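Local coordinates for protein Ceg4 (Legionella pneumophila subsp. pneumophila, PDB 6AOK) that removes phosphate from phosphotyrosine as a magnesium-binding, HAD-like effector phosphatase and attenuates activation of eukaryotic MAPK pathways, at residues A[37-41]-A[114-118]; A[88-94]-A[123-128]. One frame throughout, in Å; residues are numbered along the deposited sequence.

Interaction 1. Residues A[37-41]-A[114-118]; sequences YQSLL and NRAEY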
# COMPACT_ATOMS: atom_id res chain seq x y z
N TYR A 37 -16.58 -5.31 4.67
CA TYR A 37 -15.49 -5.08 5.61
C TYR A 37 -15.90 -5.48 7.03
O TYR A 37 -15.12 -6.10 7.78
CB TYR A 37 -15.11 -3.61 5.58
CG TYR A 37 -13.87 -3.27 6.36
CD1 TYR A 37 -13.92 -3.06 7.75
CD2 TYR A 37 -12.65 -3.16 5.71
CE1 TYR A 37 -12.75 -2.75 8.45
CE2 TYR A 37 -11.49 -2.83 6.40
CZ TYR A 37 -11.54 -2.64 7.75
OH TYR A 37 -10.38 -2.34 8.43
N GLN A 38 -17.10 -5.11 7.43
CA GLN A 38 -17.54 -5.41 8.80
C GLN A 38 -17.65 -6.91 9.02
O GLN A 38 -17.45 -7.39 10.15
CB GLN A 38 -18.89 -4.72 9.07
CG GLN A 38 -18.71 -3.17 9.13
CD GLN A 38 -18.11 -2.72 10.45
OE1 GLN A 38 -18.42 -3.26 11.52
NE2 GLN A 38 -17.34 -1.70 10.40
N SER A 39 -17.97 -7.67 7.96
CA SER A 39 -18.03 -9.13 8.08
C SER A 39 -16.68 -9.76 8.38
O SER A 39 -16.63 -10.94 8.80
CB SER A 39 -18.62 -9.75 6.79
OG SER A 39 -17.63 -9.79 5.72
N LEU A 40 -15.59 -9.03 8.16
CA LEU A 40 -14.27 -9.58 8.48
C LEU A 40 -13.91 -9.41 9.95
O LEU A 40 -12.85 -9.88 10.37
CB LEU A 40 -13.18 -8.89 7.65
CG LEU A 40 -13.39 -8.90 6.12
CD1 LEU A 40 -12.39 -8.00 5.44
CD2 LEU A 40 -13.18 -10.34 5.62
N LEU A 41 -14.73 -8.72 10.75
CA LEU A 41 -14.41 -8.52 12.16
C LEU A 41 -15.05 -9.62 13.01
O LEU A 41 -16.17 -10.02 12.76
CB LEU A 41 -14.88 -7.13 12.63
CG LEU A 41 -14.39 -5.97 11.73
CD1 LEU A 41 -15.02 -4.61 12.21
CD2 LEU A 41 -12.87 -5.87 11.78
N ASN A 114 -6.42 2.70 7.63
CA ASN A 114 -6.92 1.32 7.69
C ASN A 114 -6.01 0.50 8.60
O ASN A 114 -5.28 1.07 9.44
CB ASN A 114 -7.00 0.71 6.28
CG ASN A 114 -8.08 -0.35 6.14
OD1 ASN A 114 -8.18 -1.27 6.97
ND2 ASN A 114 -8.90 -0.26 5.05
N ARG A 115 -6.02 -0.82 8.48
CA ARG A 115 -5.28 -1.59 9.46
C ARG A 115 -4.51 -2.67 8.73
O ARG A 115 -4.94 -3.16 7.69
CB ARG A 115 -6.22 -2.22 10.51
CG ARG A 115 -7.35 -3.01 9.89
CD ARG A 115 -8.41 -3.22 10.92
NE ARG A 115 -7.98 -4.14 11.97
CZ ARG A 115 -8.75 -4.55 12.97
NH1 ARG A 115 -10.02 -4.09 13.09
NH2 ARG A 115 -8.26 -5.41 13.87
N ALA A 116 -3.34 -3.01 9.28
CA ALA A 116 -2.47 -4.02 8.68
C ALA A 116 -3.19 -5.34 8.42
O ALA A 116 -2.94 -6.00 7.40
CB ALA A 116 -1.25 -4.25 9.59
N GLU A 117 -4.08 -5.78 9.32
CA GLU A 117 -4.66 -7.12 9.08
C GLU A 117 -5.47 -7.11 7.79
O GLU A 117 -5.46 -8.09 7.03
CB GLU A 117 -5.53 -7.61 10.24
CG GLU A 117 -4.84 -7.64 11.55
CD GLU A 117 -5.16 -6.39 12.39
OE1 GLU A 117 -5.01 -5.22 11.92
OE2 GLU A 117 -5.57 -6.59 13.53
N TYR A 118 -6.12 -5.99 7.52
CA TYR A 118 -6.99 -5.92 6.35
C TYR A 118 -6.16 -5.83 5.08
O TYR A 118 -6.44 -6.52 4.08
CB TYR A 118 -7.88 -4.68 6.46
CG TYR A 118 -8.74 -4.56 5.22
CD1 TYR A 118 -8.53 -3.55 4.29
CD2 TYR A 118 -9.76 -5.49 5.00
CE1 TYR A 118 -9.36 -3.46 3.11
CE2 TYR A 118 -10.58 -5.41 3.86
CZ TYR A 118 -10.37 -4.40 2.93
OH TYR A 118 -11.20 -4.26 1.84

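Interaction 2. Residues A[88-94]-A[123-128]; sequences LMSPEAV and FKYQGF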
# COMPACT_ATOMS: atom_id res chain seq x y z
N LEU A 88 -10.71 -4.03 -4.47
CA LEU A 88 -9.45 -4.72 -4.70
C LEU A 88 -8.43 -3.80 -5.39
O LEU A 88 -8.76 -2.71 -5.86
CB LEU A 88 -9.70 -5.98 -5.54
CG LEU A 88 -10.72 -6.98 -5.01
CD1 LEU A 88 -10.86 -8.07 -6.04
CD2 LEU A 88 -10.16 -7.54 -3.73
N MSE A 89 -7.19 -4.26 -5.43
CA MSE A 89 -6.13 -3.60 -6.22
C MSE A 89 -6.39 -3.80 -7.69
O MSE A 89 -6.80 -4.88 -8.07
CB MSE A 89 -4.76 -4.21 -5.96
CG MSE A 89 -4.16 -3.94 -4.69
SE MSE A 89 -2.32 -4.53 -4.86
CE MSE A 89 -2.58 -6.26 -3.97
N SER A 90 -6.10 -2.81 -8.53
CA SER A 90 -6.19 -3.04 -9.97
C SER A 90 -5.08 -4.01 -10.41
O SER A 90 -4.06 -4.15 -9.75
CB SER A 90 -6.05 -1.73 -10.75
OG SER A 90 -4.78 -1.15 -10.51
N PRO A 91 -5.27 -4.66 -11.55
CA PRO A 91 -4.21 -5.52 -12.09
C PRO A 91 -2.90 -4.78 -12.30
O PRO A 91 -1.83 -5.39 -12.16
CB PRO A 91 -4.79 -5.97 -13.44
CG PRO A 91 -6.29 -5.81 -13.30
CD PRO A 91 -6.48 -4.63 -12.40
N GLU A 92 -2.97 -3.49 -12.69
CA GLU A 92 -1.75 -2.69 -12.81
C GLU A 92 -1.11 -2.50 -11.44
O GLU A 92 0.11 -2.65 -11.29
CB GLU A 92 -2.06 -1.33 -13.44
CG GLU A 92 -2.49 -1.36 -14.92
CD GLU A 92 -3.98 -1.64 -15.10
OE1 GLU A 92 -4.69 -1.95 -14.12
OE2 GLU A 92 -4.44 -1.54 -16.25
N ALA A 93 -1.91 -2.23 -10.42
CA ALA A 93 -1.32 -2.11 -9.08
C ALA A 93 -0.71 -3.42 -8.62
O ALA A 93 0.37 -3.44 -8.01
CB ALA A 93 -2.37 -1.64 -8.08
N VAL A 94 -1.41 -4.54 -8.88
CA VAL A 94 -0.87 -5.86 -8.55
C VAL A 94 0.50 -6.06 -9.19
O VAL A 94 1.44 -6.50 -8.54
CB VAL A 94 -1.86 -6.96 -8.99
CG1 VAL A 94 -1.16 -8.32 -9.01
CG2 VAL A 94 -3.06 -6.97 -8.05
N PHE A 123 -3.81 -8.23 -0.06
CA PHE A 123 -2.65 -8.73 -0.81
C PHE A 123 -2.67 -10.24 -0.90
O PHE A 123 -2.40 -10.81 -1.95
CB PHE A 123 -1.34 -8.27 -0.12
CG PHE A 123 -0.89 -6.88 -0.53
CD1 PHE A 123 -1.36 -5.74 0.13
CD2 PHE A 123 0.02 -6.74 -1.56
CE1 PHE A 123 -0.96 -4.49 -0.23
CE2 PHE A 123 0.43 -5.44 -1.98
CZ PHE A 123 -0.04 -4.32 -1.31
N LYS A 124 -2.97 -10.91 0.20
CA LYS A 124 -3.01 -12.38 0.20
C LYS A 124 -4.06 -12.90 -0.75
O LYS A 124 -3.83 -13.85 -1.50
CB LYS A 124 -3.30 -12.89 1.62
CG LYS A 124 -3.42 -14.43 1.84
CD LYS A 124 -2.17 -15.13 1.41
CE LYS A 124 -0.90 -14.52 2.02
NZ LYS A 124 0.33 -15.11 1.36
N TYR A 125 -5.26 -12.31 -0.71
CA TYR A 125 -6.31 -12.75 -1.61
C TYR A 125 -5.84 -12.60 -3.05
O TYR A 125 -6.18 -13.43 -3.93
CB TYR A 125 -7.58 -11.95 -1.37
CG TYR A 125 -8.60 -12.23 -2.45
CD1 TYR A 125 -9.16 -13.51 -2.57
CD2 TYR A 125 -8.98 -11.26 -3.34
CE1 TYR A 125 -10.07 -13.80 -3.58
CE2 TYR A 125 -9.88 -11.53 -4.35
CZ TYR A 125 -10.41 -12.80 -4.48
OH TYR A 125 -11.30 -13.11 -5.51
N GLN A 126 -5.08 -11.53 -3.32
CA GLN A 126 -4.71 -11.23 -4.70
C GLN A 126 -3.38 -11.85 -5.12
O GLN A 126 -2.81 -11.46 -6.14
CB GLN A 126 -4.76 -9.71 -4.96
CG GLN A 126 -6.24 -9.18 -4.83
CD GLN A 126 -6.40 -7.79 -5.37
OE1 GLN A 126 -6.46 -6.81 -4.62
NE2 GLN A 126 -6.44 -7.67 -6.69
N GLY A 127 -2.94 -12.88 -4.43
CA GLY A 127 -1.93 -13.75 -4.97
C GLY A 127 -0.56 -13.47 -4.46
O GLY A 127 0.40 -14.00 -5.01
N PHE A 128 -0.43 -12.61 -3.46
CA PHE A 128 0.88 -12.32 -2.90
C PHE A 128 1.32 -13.36 -1.87
O PHE A 128 0.52 -13.82 -1.06
CB PHE A 128 0.86 -10.92 -2.30
CG PHE A 128 0.91 -9.86 -3.35
CD1 PHE A 128 -0.24 -9.47 -4.00
CD2 PHE A 128 2.13 -9.34 -3.77
CE1 PHE A 128 -0.20 -8.48 -4.99
CE2 PHE A 128 2.19 -8.36 -4.76
CZ PHE A 128 1.03 -7.93 -5.37

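Interaction 1. Residues A[37-41]-A[114-118]
Tyr-37 reaches across to Asn-114 and Tyr-118, joining helix 35-39 to the loop and helix that follow strand 106-111 of the HAD-like phosphatase domain, the N-terminal part of Ceg4. Helix 35-39 belongs to the insertion between strands 13-17 and 106-111, consistent with a C1-type cap. The two tyrosine rings form an edge-to-face pair with centroids 4.6 Å apart. Their planes meet at 53°, so the T-shape is inclined, and CE2 of Tyr-37 lies over the centre of the Tyr-118 ring. Both side chains leave the backbone with CG anti to N (chi1 -172° for Tyr-37), which sends each ring across the gap. Leu-40 approaches Tyr-118 at the ring edge, its CD1 lying 3.5 Å from Tyr-118 CE2.

The Tyr-37 hydroxyl donates to Asn-114 OD1 at 2.8 Å. It arrives tilted 33° from the carbonyl plane, whereas the second donor to the same oxygen, Arg-115 N at 2.7 Å from Asn-114 OD1, lies in that plane on a lone pair. Because Asn-114 ND2 is hydrogen-bonded to OD2 of the magnesium ligand Asp-20, both ends of the amide are held and its rotation is fixed. Asn-114 is thus a second-shell residue of the metal site, and Tyr-37, one step further out, positions it.

Arg-115 bends at chi3, and its CD passes 3.3 Å from Tyr-37 OH. Its guanidinium forms a side-on salt bridge with Glu-117 through NE and NH2, both oxygens being met from above the carboxylate plane. NH1 hydrogen-bonds to the carbonyl oxygens of Thr-55 and Tyr-52, which should keep the group from turning. Beside this anchored nitrogen lies the methyl carbon CD2 of Leu-41, 3.6 Å from Arg-115 NH1, a van der Waals contact oblique to the guanidinium plane.

Interaction 2. Residues A[88-94]-A[123-128]
Gln-126 meets the backbone of Met-89 with both ends of its amide, the one polar link in an otherwise apolar contact. Gln-126 OE1 accepts from Met-89 N at 2.8 Å, on a lone pair in the carbonyl plane. Gln-126 NE2 returns a hydrogen bond to Met-89 O, 3.1 Å away and almost straight at 177°. The side chain runs extended beyond CG, which carries the amide to the loop ahead of helix 91-100, and the paired bonds hold it flat there.

Met-89, a selenomethionine modelled in two conformers, crosses Phe-123 at about a right angle; its ring contacts hold for one conformer and are provisional. Met-89 CE stands 3.8 Å from the Phe-123 centroid, 20° off the ring normal, a CH-pi contact offset toward the rim; SE adds a more oblique Met-aromatic approach. The same CE comes 3.4 Å from Phe-128 CE1. Phe-128 turns its edge to Val-94 O, with CZ 3.5 Å from that oxygen. Leu-88 CD2 packs 3.9 Å from Tyr-125 CD2, crossing it at about a right angle.

Gly-127, the C-prime residue of a Schellman motif, ends helix 116-125, and Ser-90 N-caps helix 91-100 through Ala-93 N. Helix 60-71 packs on Tyr-125, helix 130-133 on Phe-123 and Phe-128. The contact joins this start and end, the helices before and after strand 106-111 of the HAD-like parallel sheet.

From the N terminus, the chain passes strand 13-17 and reaches 37-41, the first partner of interaction 1. It then runs through helix 60-71 to 88-94, which opens interaction 2, before strand 106-111 leads into 114-118. There interaction 1 closes a loop of 72 residues; at 123-128 interaction 2 closes one of 28. The segments alternate, so the loops cross and neither nests in the other. Helix 116-125 is common to both, used at its start by interaction 1 and its end by interaction 2; the contact centres lie about 16 Å apart. Together they fasten two parts of the chain between strands 13-17 and 106-111 to the next helix.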